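Pyridine synthase TbtD (Thermobispora bispora, PDB 5WA4) probably catalyses the formal [4+2] aza-cycloaddition that builds the central pyridine ring during biosynthesis of the thiopeptide antibiotic thiomuracin, and binds an N-terminal leader peptide fragment. Local coordinates at residues E[22-27]-E[157-162]; E[55-60]-E[108-113]; E[177-182]-E[251-256]; E[210-215]-E[331-336]. One frame throughout, in Å; residues are numbered along the deposited sequence.

Interaction 1 of 4, residues E[22-27]-E[157-162]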
# COMPACT_ATOMS: atom_id res chain seq x y z
N MET E 22 -44.81 1.77 0.87
CA MET E 22 -44.31 2.30 -0.40
C MET E 22 -44.82 1.50 -1.60
O MET E 22 -45.26 2.11 -2.58
CB MET E 22 -42.78 2.33 -0.38
CG MET E 22 -42.12 3.06 -1.55
SD MET E 22 -42.50 4.82 -1.67
CE MET E 22 -41.61 5.52 -0.29
N ASP E 23 -44.79 0.17 -1.52
CA ASP E 23 -45.31 -0.68 -2.63
C ASP E 23 -46.76 -0.31 -2.99
O ASP E 23 -47.22 -0.61 -4.09
CB ASP E 23 -45.24 -2.19 -2.28
CG ASP E 23 -43.85 -2.81 -2.52
OD1 ASP E 23 -42.85 -2.07 -2.61
OD2 ASP E 23 -43.72 -4.05 -2.57
N ASP E 24 -47.47 0.33 -2.06
CA ASP E 24 -48.88 0.67 -2.27
C ASP E 24 -49.02 2.01 -2.95
O ASP E 24 -49.88 2.17 -3.82
CB ASP E 24 -49.66 0.68 -0.94
CG ASP E 24 -50.19 -0.70 -0.54
OD1 ASP E 24 -50.59 -1.50 -1.43
OD2 ASP E 24 -50.19 -0.97 0.68
N LEU E 25 -48.19 2.97 -2.54
CA LEU E 25 -48.16 4.27 -3.19
C LEU E 25 -47.83 4.11 -4.67
O LEU E 25 -48.35 4.84 -5.52
CB LEU E 25 -47.15 5.19 -2.52
CG LEU E 25 -46.68 6.44 -3.28
CD1 LEU E 25 -47.81 7.41 -3.57
CD2 LEU E 25 -45.60 7.13 -2.49
N ILE E 26 -46.96 3.15 -4.96
CA ILE E 26 -46.57 2.86 -6.33
C ILE E 26 -47.81 2.45 -7.11
O ILE E 26 -48.18 3.12 -8.08
CB ILE E 26 -45.46 1.75 -6.39
CG1 ILE E 26 -44.09 2.35 -6.08
CG2 ILE E 26 -45.42 1.05 -7.74
CD1 ILE E 26 -43.01 1.32 -5.87
N LEU E 27 -48.47 1.38 -6.66
CA LEU E 27 -49.55 0.76 -7.41
C LEU E 27 -50.88 1.54 -7.41
O LEU E 27 -51.62 1.47 -8.38
CB LEU E 27 -49.80 -0.64 -6.87
CG LEU E 27 -48.60 -1.57 -6.92
CD1 LEU E 27 -48.94 -2.95 -6.35
CD2 LEU E 27 -48.14 -1.68 -8.35
N ARG E 157 -47.48 -9.09 -7.55
CA ARG E 157 -47.20 -10.42 -7.03
C ARG E 157 -46.73 -10.36 -5.57
O ARG E 157 -46.87 -11.31 -4.81
CB ARG E 157 -46.16 -11.12 -7.90
CG ARG E 157 -46.76 -11.83 -9.08
CD ARG E 157 -45.71 -12.55 -9.85
NE ARG E 157 -44.92 -13.43 -8.99
CZ ARG E 157 -45.30 -14.65 -8.63
NH1 ARG E 157 -46.46 -15.13 -9.05
NH2 ARG E 157 -44.52 -15.39 -7.86
N VAL E 158 -46.17 -9.22 -5.17
CA VAL E 158 -45.69 -9.08 -3.81
C VAL E 158 -46.86 -8.83 -2.85
O VAL E 158 -46.93 -9.40 -1.75
CB VAL E 158 -44.62 -7.96 -3.73
CG1 VAL E 158 -44.73 -7.13 -2.44
CG2 VAL E 158 -43.21 -8.56 -3.96
N ARG E 159 -47.81 -8.02 -3.31
CA ARG E 159 -48.97 -7.62 -2.54
C ARG E 159 -49.85 -8.84 -2.15
O ARG E 159 -50.66 -8.79 -1.22
CB ARG E 159 -49.78 -6.60 -3.34
CG ARG E 159 -50.94 -6.05 -2.61
CD ARG E 159 -51.14 -4.59 -2.95
NE ARG E 159 -51.65 -4.41 -4.30
CZ ARG E 159 -52.13 -3.25 -4.73
NH1 ARG E 159 -52.17 -2.19 -3.91
NH2 ARG E 159 -52.59 -3.14 -5.99
N SER E 160 -49.66 -9.95 -2.87
CA SER E 160 -50.41 -11.16 -2.62
C SER E 160 -49.54 -12.25 -1.99
O SER E 160 -49.91 -13.42 -1.98
CB SER E 160 -51.05 -11.66 -3.93
OG SER E 160 -50.14 -12.43 -4.73
N GLY E 161 -48.37 -11.88 -1.47
CA GLY E 161 -47.60 -12.82 -0.67
C GLY E 161 -46.53 -13.64 -1.38
O GLY E 161 -45.92 -14.53 -0.77
N ALA E 162 -46.29 -13.32 -2.65
CA ALA E 162 -45.14 -13.91 -3.33
C ALA E 162 -43.89 -13.34 -2.73
O ALA E 162 -43.84 -12.17 -2.35
CB ALA E 162 -45.17 -13.66 -4.81

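Interaction 2 of 4, residues E[55-60]-E[108-113]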
# COMPACT_ATOMS: atom_id res chain seq x y z
N HIS E 55 -38.75 8.48 0.21
CA HIS E 55 -39.64 9.13 -0.74
C HIS E 55 -39.53 8.54 -2.10
O HIS E 55 -38.79 7.58 -2.31
CB HIS E 55 -39.38 10.62 -0.82
CG HIS E 55 -38.03 10.97 -1.36
ND1 HIS E 55 -36.97 11.30 -0.55
CD2 HIS E 55 -37.58 11.09 -2.63
CE1 HIS E 55 -35.91 11.58 -1.29
NE2 HIS E 55 -36.26 11.47 -2.56
N LEU E 56 -40.30 9.11 -3.01
CA LEU E 56 -40.28 8.69 -4.40
C LEU E 56 -39.87 9.85 -5.24
O LEU E 56 -40.24 10.99 -4.96
CB LEU E 56 -41.65 8.17 -4.86
CG LEU E 56 -41.96 6.73 -4.47
CD1 LEU E 56 -43.04 6.12 -5.37
CD2 LEU E 56 -40.67 5.91 -4.48
N ARG E 57 -39.07 9.56 -6.26
CA ARG E 57 -38.68 10.55 -7.25
C ARG E 57 -39.39 10.20 -8.54
O ARG E 57 -39.19 9.10 -9.07
CB ARG E 57 -37.16 10.58 -7.41
CG ARG E 57 -36.52 11.80 -6.78
CD ARG E 57 -35.69 11.48 -5.55
NE ARG E 57 -34.29 11.19 -5.84
CZ ARG E 57 -33.23 11.82 -5.30
NH1 ARG E 57 -33.39 12.82 -4.44
NH2 ARG E 57 -32.01 11.45 -5.65
N ILE E 58 -40.25 11.10 -9.02
CA ILE E 58 -40.92 10.86 -10.31
C ILE E 58 -40.28 11.67 -11.45
O ILE E 58 -40.07 12.89 -11.36
CB ILE E 58 -42.43 11.17 -10.24
CG1 ILE E 58 -43.14 10.17 -9.32
CG2 ILE E 58 -43.06 11.08 -11.63
CD1 ILE E 58 -44.45 10.67 -8.81
N TYR E 59 -39.96 10.97 -12.54
CA TYR E 59 -39.41 11.61 -13.72
C TYR E 59 -40.37 11.44 -14.88
O TYR E 59 -40.73 10.31 -15.21
CB TYR E 59 -38.05 11.03 -14.07
CG TYR E 59 -37.02 11.12 -12.96
CD1 TYR E 59 -36.28 12.28 -12.77
CD2 TYR E 59 -36.81 10.06 -12.09
CE1 TYR E 59 -35.34 12.37 -11.75
CE2 TYR E 59 -35.89 10.13 -11.07
CZ TYR E 59 -35.15 11.28 -10.90
OH TYR E 59 -34.23 11.35 -9.88
N VAL E 60 -40.81 12.54 -15.49
CA VAL E 60 -41.57 12.46 -16.75
C VAL E 60 -40.96 13.39 -17.81
O VAL E 60 -40.52 14.50 -17.50
CB VAL E 60 -43.05 12.82 -16.54
CG1 VAL E 60 -43.86 12.41 -17.76
CG2 VAL E 60 -43.60 12.14 -15.31
N GLU E 108 -22.53 7.69 -1.74
CA GLU E 108 -23.21 7.87 -3.03
C GLU E 108 -22.93 9.25 -3.60
O GLU E 108 -23.49 9.61 -4.62
CB GLU E 108 -24.75 7.68 -2.90
CG GLU E 108 -25.25 6.54 -2.02
CD GLU E 108 -26.79 6.33 -2.12
OE1 GLU E 108 -27.50 7.25 -2.60
OE2 GLU E 108 -27.29 5.25 -1.69
N GLY E 109 -22.09 10.02 -2.92
CA GLY E 109 -21.89 11.42 -3.23
C GLY E 109 -23.19 12.12 -3.52
O GLY E 109 -23.55 12.29 -4.68
N GLU E 110 -23.93 12.54 -2.48
CA GLU E 110 -25.31 12.94 -2.75
C GLU E 110 -25.55 14.43 -2.92
O GLU E 110 -26.14 14.84 -3.91
CB GLU E 110 -26.24 12.41 -1.66
CG GLU E 110 -27.67 12.98 -1.72
CD GLU E 110 -28.45 12.65 -2.99
OE1 GLU E 110 -27.99 11.81 -3.80
OE2 GLU E 110 -29.54 13.24 -3.19
N ASP E 111 -25.11 15.23 -1.95
CA ASP E 111 -25.28 16.70 -2.01
C ASP E 111 -26.72 17.14 -1.80
O ASP E 111 -27.63 16.75 -2.53
CB ASP E 111 -24.78 17.28 -3.33
CG ASP E 111 -23.29 17.47 -3.36
OD1 ASP E 111 -22.68 17.59 -2.28
OD2 ASP E 111 -22.73 17.48 -4.48
N GLY E 112 -26.88 18.02 -0.82
CA GLY E 112 -28.18 18.56 -0.47
C GLY E 112 -28.32 18.44 1.03
O GLY E 112 -27.52 17.75 1.67
N PRO E 113 -29.31 19.13 1.60
CA PRO E 113 -29.58 18.95 3.03
C PRO E 113 -29.89 17.51 3.35
O PRO E 113 -30.48 16.83 2.53
CB PRO E 113 -30.80 19.85 3.26
CG PRO E 113 -30.62 20.94 2.24
CD PRO E 113 -30.08 20.24 1.02

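Interaction 3 of 4, residues E[177-182]-E[251-256]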
# COMPACT_ATOMS: atom_id res chain seq x y z
N HIS E 177 -27.78 -15.94 -17.37
CA HIS E 177 -27.80 -17.08 -18.29
C HIS E 177 -27.96 -16.60 -19.73
O HIS E 177 -27.23 -17.03 -20.63
CB HIS E 177 -28.90 -18.08 -17.94
CG HIS E 177 -28.78 -19.37 -18.68
ND1 HIS E 177 -27.60 -20.08 -18.75
CD2 HIS E 177 -29.68 -20.06 -19.42
CE1 HIS E 177 -27.78 -21.16 -19.49
NE2 HIS E 177 -29.03 -21.18 -19.91
N ALA E 178 -28.90 -15.70 -19.93
CA ALA E 178 -29.28 -15.26 -21.25
C ALA E 178 -28.32 -14.21 -21.81
O ALA E 178 -27.86 -14.33 -22.95
CB ALA E 178 -30.70 -14.71 -21.23
N LEU E 179 -28.01 -13.19 -21.03
CA LEU E 179 -27.26 -12.06 -21.54
C LEU E 179 -25.75 -12.12 -21.30
O LEU E 179 -25.08 -11.12 -21.51
CB LEU E 179 -27.80 -10.76 -20.95
CG LEU E 179 -29.21 -10.38 -21.38
CD1 LEU E 179 -30.17 -10.57 -20.22
CD2 LEU E 179 -29.26 -8.94 -21.87
N SER E 180 -25.22 -13.26 -20.88
CA SER E 180 -23.75 -13.39 -20.86
C SER E 180 -23.32 -14.27 -22.04
O SER E 180 -24.17 -14.86 -22.73
CB SER E 180 -23.25 -13.98 -19.54
OG SER E 180 -23.49 -15.36 -19.45
N THR E 181 -22.02 -14.38 -22.28
CA THR E 181 -21.58 -15.13 -23.44
C THR E 181 -21.78 -16.64 -23.20
O THR E 181 -22.47 -17.31 -23.98
CB THR E 181 -20.08 -14.84 -23.83
OG1 THR E 181 -19.87 -13.42 -23.94
CG2 THR E 181 -19.75 -15.48 -25.16
N GLY E 182 -21.21 -17.17 -22.12
CA GLY E 182 -21.29 -18.61 -21.89
C GLY E 182 -22.49 -19.10 -21.08
O GLY E 182 -22.59 -20.30 -20.79
N ARG E 251 -36.06 -10.53 -22.76
CA ARG E 251 -36.41 -9.93 -24.05
C ARG E 251 -36.27 -8.40 -24.09
O ARG E 251 -36.07 -7.81 -25.15
CB ARG E 251 -37.84 -10.34 -24.41
CG ARG E 251 -38.28 -9.86 -25.74
CD ARG E 251 -39.76 -9.95 -25.90
NE ARG E 251 -40.24 -11.14 -25.24
CZ ARG E 251 -41.38 -11.20 -24.57
NH1 ARG E 251 -42.21 -10.16 -24.54
NH2 ARG E 251 -41.73 -12.34 -23.99
N ARG E 252 -36.34 -7.79 -22.92
CA ARG E 252 -36.38 -6.34 -22.74
C ARG E 252 -34.98 -5.83 -22.40
O ARG E 252 -34.71 -4.63 -22.44
CB ARG E 252 -37.36 -6.00 -21.61
CG ARG E 252 -37.58 -4.54 -21.30
CD ARG E 252 -38.98 -4.37 -20.68
NE ARG E 252 -39.99 -3.94 -21.65
CZ ARG E 252 -41.31 -4.00 -21.44
NH1 ARG E 252 -41.78 -4.49 -20.30
NH2 ARG E 252 -42.15 -3.57 -22.38
N LEU E 253 -34.10 -6.76 -22.04
CA LEU E 253 -32.74 -6.39 -21.66
C LEU E 253 -31.80 -6.56 -22.86
O LEU E 253 -30.79 -5.87 -22.94
CB LEU E 253 -32.25 -7.24 -20.49
CG LEU E 253 -32.25 -6.63 -19.09
CD1 LEU E 253 -31.26 -7.38 -18.22
CD2 LEU E 253 -31.91 -5.18 -19.17
N ARG E 254 -32.13 -7.48 -23.76
CA ARG E 254 -31.26 -7.74 -24.91
C ARG E 254 -31.01 -6.47 -25.74
O ARG E 254 -29.86 -6.18 -26.04
CB ARG E 254 -31.83 -8.86 -25.79
CG ARG E 254 -30.76 -9.84 -26.22
CD ARG E 254 -31.30 -10.99 -27.04
NE ARG E 254 -31.11 -12.29 -26.38
CZ ARG E 254 -32.11 -13.03 -25.91
NH1 ARG E 254 -33.38 -12.61 -26.05
NH2 ARG E 254 -31.85 -14.19 -25.31
N PRO E 255 -32.06 -5.69 -26.06
CA PRO E 255 -31.73 -4.41 -26.68
C PRO E 255 -30.77 -3.59 -25.83
O PRO E 255 -29.77 -3.14 -26.37
CB PRO E 255 -33.09 -3.71 -26.78
CG PRO E 255 -34.05 -4.79 -26.80
CD PRO E 255 -33.51 -5.82 -25.86
N ILE E 256 -31.06 -3.42 -24.54
CA ILE E 256 -30.18 -2.66 -23.65
C ILE E 256 -28.71 -3.17 -23.71
O ILE E 256 -27.79 -2.36 -23.82
CB ILE E 256 -30.71 -2.71 -22.19
CG1 ILE E 256 -32.15 -2.18 -22.12
CG2 ILE E 256 -29.86 -1.88 -21.25
CD1 ILE E 256 -32.26 -0.69 -22.41

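Interaction 4 of 4, residues E[210-215]-E[331-336]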
# COMPACT_ATOMS: atom_id res chain seq x y z
N GLU E 210 -21.31 -19.29 6.02
CA GLU E 210 -21.75 -20.66 6.23
C GLU E 210 -23.18 -20.67 6.69
O GLU E 210 -23.84 -21.69 6.54
CB GLU E 210 -20.87 -21.36 7.24
CG GLU E 210 -19.61 -21.78 6.56
CD GLU E 210 -18.44 -21.38 7.39
OE1 GLU E 210 -18.53 -21.54 8.63
OE2 GLU E 210 -17.52 -20.76 6.80
N LEU E 211 -23.66 -19.57 7.24
CA LEU E 211 -25.08 -19.47 7.51
C LEU E 211 -25.84 -19.60 6.18
O LEU E 211 -26.88 -20.26 6.10
CB LEU E 211 -25.41 -18.15 8.20
CG LEU E 211 -25.33 -18.13 9.73
CD1 LEU E 211 -25.44 -16.68 10.22
CD2 LEU E 211 -26.41 -19.04 10.37
N TRP E 212 -25.28 -18.99 5.13
CA TRP E 212 -25.83 -19.06 3.78
C TRP E 212 -25.55 -20.41 3.12
O TRP E 212 -26.47 -21.06 2.65
CB TRP E 212 -25.28 -17.91 2.92
CG TRP E 212 -25.86 -16.55 3.31
CD1 TRP E 212 -26.86 -16.33 4.21
CD2 TRP E 212 -25.46 -15.25 2.83
NE1 TRP E 212 -27.11 -14.99 4.32
CE2 TRP E 212 -26.27 -14.31 3.49
CE3 TRP E 212 -24.52 -14.81 1.90
CZ2 TRP E 212 -26.16 -12.94 3.25
CZ3 TRP E 212 -24.41 -13.44 1.67
CH2 TRP E 212 -25.23 -12.53 2.33
N ARG E 213 -24.29 -20.85 3.12
CA ARG E 213 -23.95 -22.18 2.57
C ARG E 213 -24.73 -23.30 3.27
O ARG E 213 -25.00 -24.33 2.66
CB ARG E 213 -22.43 -22.47 2.66
CG ARG E 213 -21.54 -21.28 2.29
CD ARG E 213 -20.40 -21.58 1.33
NE ARG E 213 -19.04 -21.63 1.90
CZ ARG E 213 -17.95 -21.23 1.25
NH1 ARG E 213 -18.06 -20.71 0.02
NH2 ARG E 213 -16.74 -21.30 1.81
N ASP E 214 -25.12 -23.09 4.53
CA ASP E 214 -25.96 -24.05 5.27
C ASP E 214 -27.42 -23.94 4.85
O ASP E 214 -28.05 -24.94 4.52
CB ASP E 214 -25.86 -23.82 6.79
CG ASP E 214 -24.55 -24.33 7.39
OD1 ASP E 214 -23.63 -24.66 6.61
OD2 ASP E 214 -24.44 -24.39 8.63
N HIS E 215 -27.96 -22.73 4.86
CA HIS E 215 -29.33 -22.49 4.42
C HIS E 215 -29.54 -22.99 3.00
O HIS E 215 -30.64 -23.39 2.63
CB HIS E 215 -29.67 -21.01 4.47
CG HIS E 215 -30.98 -20.68 3.83
ND1 HIS E 215 -32.19 -21.00 4.40
CD2 HIS E 215 -31.27 -20.10 2.64
CE1 HIS E 215 -33.17 -20.60 3.61
NE2 HIS E 215 -32.64 -20.06 2.53
N THR E 331 -33.48 -5.24 -0.26
CA THR E 331 -32.42 -4.58 0.50
C THR E 331 -31.10 -5.12 -0.01
O THR E 331 -31.05 -6.27 -0.44
CB THR E 331 -32.55 -4.84 2.04
OG1 THR E 331 -32.35 -6.23 2.32
CG2 THR E 331 -33.91 -4.42 2.53
N PRO E 332 -30.04 -4.29 0.01
CA PRO E 332 -28.73 -4.78 -0.45
C PRO E 332 -28.40 -6.15 0.12
O PRO E 332 -27.94 -7.02 -0.64
CB PRO E 332 -27.76 -3.72 0.07
CG PRO E 332 -28.57 -2.46 -0.00
CD PRO E 332 -30.03 -2.85 0.27
N HIS E 333 -28.72 -6.37 1.39
CA HIS E 333 -28.48 -7.63 2.09
C HIS E 333 -29.26 -8.75 1.44
O HIS E 333 -28.74 -9.86 1.24
CB HIS E 333 -28.87 -7.52 3.57
CG HIS E 333 -28.62 -8.77 4.34
ND1 HIS E 333 -27.37 -9.12 4.81
CD2 HIS E 333 -29.44 -9.81 4.65
CE1 HIS E 333 -27.43 -10.30 5.40
NE2 HIS E 333 -28.68 -10.73 5.33
N GLN E 334 -30.53 -8.49 1.14
CA GLN E 334 -31.32 -9.51 0.48
C GLN E 334 -30.72 -9.81 -0.90
O GLN E 334 -30.62 -10.98 -1.29
CB GLN E 334 -32.79 -9.09 0.37
CG GLN E 334 -33.58 -9.06 1.68
CD GLN E 334 -35.02 -8.60 1.48
OE1 GLN E 334 -35.28 -7.46 1.11
NE2 GLN E 334 -35.96 -9.51 1.71
N ARG E 335 -30.30 -8.76 -1.61
CA ARG E 335 -29.68 -8.94 -2.93
C ARG E 335 -28.44 -9.83 -2.86
O ARG E 335 -28.34 -10.82 -3.61
CB ARG E 335 -29.31 -7.60 -3.56
CG ARG E 335 -28.99 -7.72 -5.08
CD ARG E 335 -28.02 -6.62 -5.55
NE ARG E 335 -28.41 -5.36 -4.93
CZ ARG E 335 -27.55 -4.51 -4.39
NH1 ARG E 335 -26.25 -4.77 -4.41
NH2 ARG E 335 -27.99 -3.38 -3.84
N PHE E 336 -27.52 -9.51 -1.94
CA PHE E 336 -26.33 -10.35 -1.80
C PHE E 336 -26.67 -11.79 -1.43
O PHE E 336 -26.03 -12.72 -1.91
CB PHE E 336 -25.37 -9.73 -0.79
CG PHE E 336 -24.85 -8.40 -1.23
CD1 PHE E 336 -24.17 -8.28 -2.45
CD2 PHE E 336 -25.06 -7.27 -0.49
CE1 PHE E 336 -23.70 -7.05 -2.90
CE2 PHE E 336 -24.59 -6.02 -0.93
CZ PHE E 336 -23.91 -5.91 -2.13

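Interaction 1 of 4, residues E[22-27]-E[157-162]
Asp24 and Arg159 form a surface salt bridge between the first turns of helix 22-35 and the C-terminal end of helix 135-159. A Schellman motif ends the second helix. Its positive-phi residue is Gly161, whose N bonds to Val158 O at 2.9 Å. In this fold of the lantibiotic dehydratase C-terminal family, helix 22-35 packs on a four-stranded antiparallel sheet.

Arg159 NH1 donates to Asp24 OD1 at 3.0 Å, with an N-H...O angle of 148°. The oxygen is met nearly in line with its own C-O bond, although it sits somewhat out of the guanidinium plane. This is a single bond, because only OD1 of Asp24 meets Arg159, through NH1, while OD2 goes to Arg86. Carboxylate and guanidinium planes are turned 40° apart. Arg159 sends CG anti to its backbone N (chi1 -176°), and bends at chi2 and chi3 then carry the guanidinium to the other helix.

NH1 has a second acid, Asp28, one turn further along helix 22-35. Charges thus alternate in the order Arg86, Asp24, Arg159, Asp28. The neighbouring Asp23 turns its OD1 to Arg48 of strand 44-49, while its OD2 rests against Val158 CG1.

Leu27 supplies the apolar part of the contact. It approaches from the direction opposite to Arg159 and lies over one face of the guanidinium. Leu27 CD1 stands 3.5 Å above that plane, over its centre, and is 3.6 Å from Arg159 CZ.

Interaction 2 of 4, residues E[55-60]-E[108-113]
Arg57 and Glu110 are joined by a long charge pair at 3.9 Å, NH2 to OE2, and they make the whole direct contact between strand 55-60 and the loop 108-113. The nearest backbones are far apart, with the CA atoms of Arg57 and Glu110 14.3 Å from each other. Only 51 Å² of surface is buried.

The electrostatic part centres on one oxygen. Glu110 OE2 is also 4.1 Å from Arg57 NH1, and it lies at the edge of the guanidinium, near its plane. The carboxylate is turned 33° from that plane. No hydrogen bond forms at this range, and the attraction is a weak one. Glu110 OE2 is shared by two arginines, closely with Arg51 in a proper salt bridge and only at long range with Arg57. Their positive charge would probably stabilise the carboxylate. The Glu110 chain bends at chi2 (63°), which turns the acid toward the strand.

Packing contributes within the strand. Arg57 CD lies at the edge of the His55 ring, in its plane. An aromatic side chain of the bound peptide packs on Asp111 and an acidic one on Pro113, so loop 108-113 is part of the peptide-contacting surface.

Backbone hydrogen bonds set the place of the strand. Arg57 pairs with Leu47 of strand 44-49 on one side, and Leu56 with Val15 of strand 9-16 on the other. Both Arg57 and Glu110 touch His49. The loop thus approaches the sheet beside strand 44-49, on the path from helix 98-107 to strand 123-128.

Interaction 3 of 4, residues E[177-182]-E[251-256]
Two bonds grip the ring of His177, NE2 to Glu235 and ND1 to Leu184 N, at the end of helix 164-178 where Leu179 packs on Leu253. No hydrogen bond links 177-182 to 251-256, and their contact is packing.

Leu179 is the first residue to leave helical geometry after helix 164-178. Its chi1 of -67° sets CG beside the backbone N, and the end of the side chain comes near helix 244-265. Leu179 CD2 lies 3.7 Å from Leu253 CB and 3.6 Å from Leu253 O, so one methyl meets side chain and backbone together. The other methyl works on side-chain carbons: Leu179 CD1 is 3.9 Å from Leu253 CD1. The two leucines cross at about a right angle.

The exposed Arg254 lies next to this pair. Its NH2 comes within 4.3 Å of Ala178 CB, a loose approach. The following Pro255 has no N-H for the turn before, and helix 244-265 is kinked here.

Val317 of helix 307-328 touches both leucines, and Phe143 of helix 135-159 touches Leu253. This is packing between helices of an all-helical part of the fold, with a leucine just after helix 164-178 set against the side of helix 244-265.

Interaction 4 of 4, residues E[210-215]-E[331-336]
Trp212 and Phe336 are the nearest CA pair, 10.4 Å apart, so helices 205-218 and 332-352 meet here through long side chains. The indole of Trp212 spans the distance.

Trp212 CZ2 is 3.6 Å from His333 CE1, which lies at the indole edge, near its plane. The ring pair as a whole is oblique: the imidazole and the six-membered ring are inclined at 58°, with centroids 5.6 Å apart. With chi1 at -179°, the His333 side chain extends away from its own backbone N and brings the imidazole to the tryptophan. Its ND1 is hydrogen-bonded to Tyr198 of helix 184-201, which would help to set the turn of the ring.

The far corner of the indole rests on the next turn of the helix. Trp212 CH2 is 4.2 Å from Phe336 CB. The Phe336 ring itself leads away and stacks on Tyr198.

The start of helix 332-352 is closed by a capping box. Gln334 N donates to Thr331 OG1 at 3.1 Å, and Thr331 N returns a bond to Gln334 OE1 at 3.2 Å, on a lone pair in the carbonyl plane.

Apolar side chains of the bound peptide pack on Leu211 and Trp212. No hydrogen bond crosses between 210-215 and 331-336. The contact between them is therefore apolar and aromatic, and the polar ND1 of His333 is satisfied by Tyr198 instead.

In the fold
Interactions 1 and 2 share the sheet region and touch directly: Met22 SD is 3.4 Å from Leu56 CG, and Ile26 CG1 is 4.0 Å from Leu56 CD1. Their centres are 22 Å apart. Interactions 3 and 4 join helices of the other part of the chain, with centres 25 Å apart and segments that alternate along the sequence. Helix 135-159 links the two halves, since it carries 157-159 of interaction 1 and touches Leu253 of interaction 3. Bound peptide reaches residues of interactions 1, 2 and 4. Interactions 2 and 4 approach to about 8 Å between nearest atoms, while interactions 2 and 3 lie on opposite sides of the chain centre.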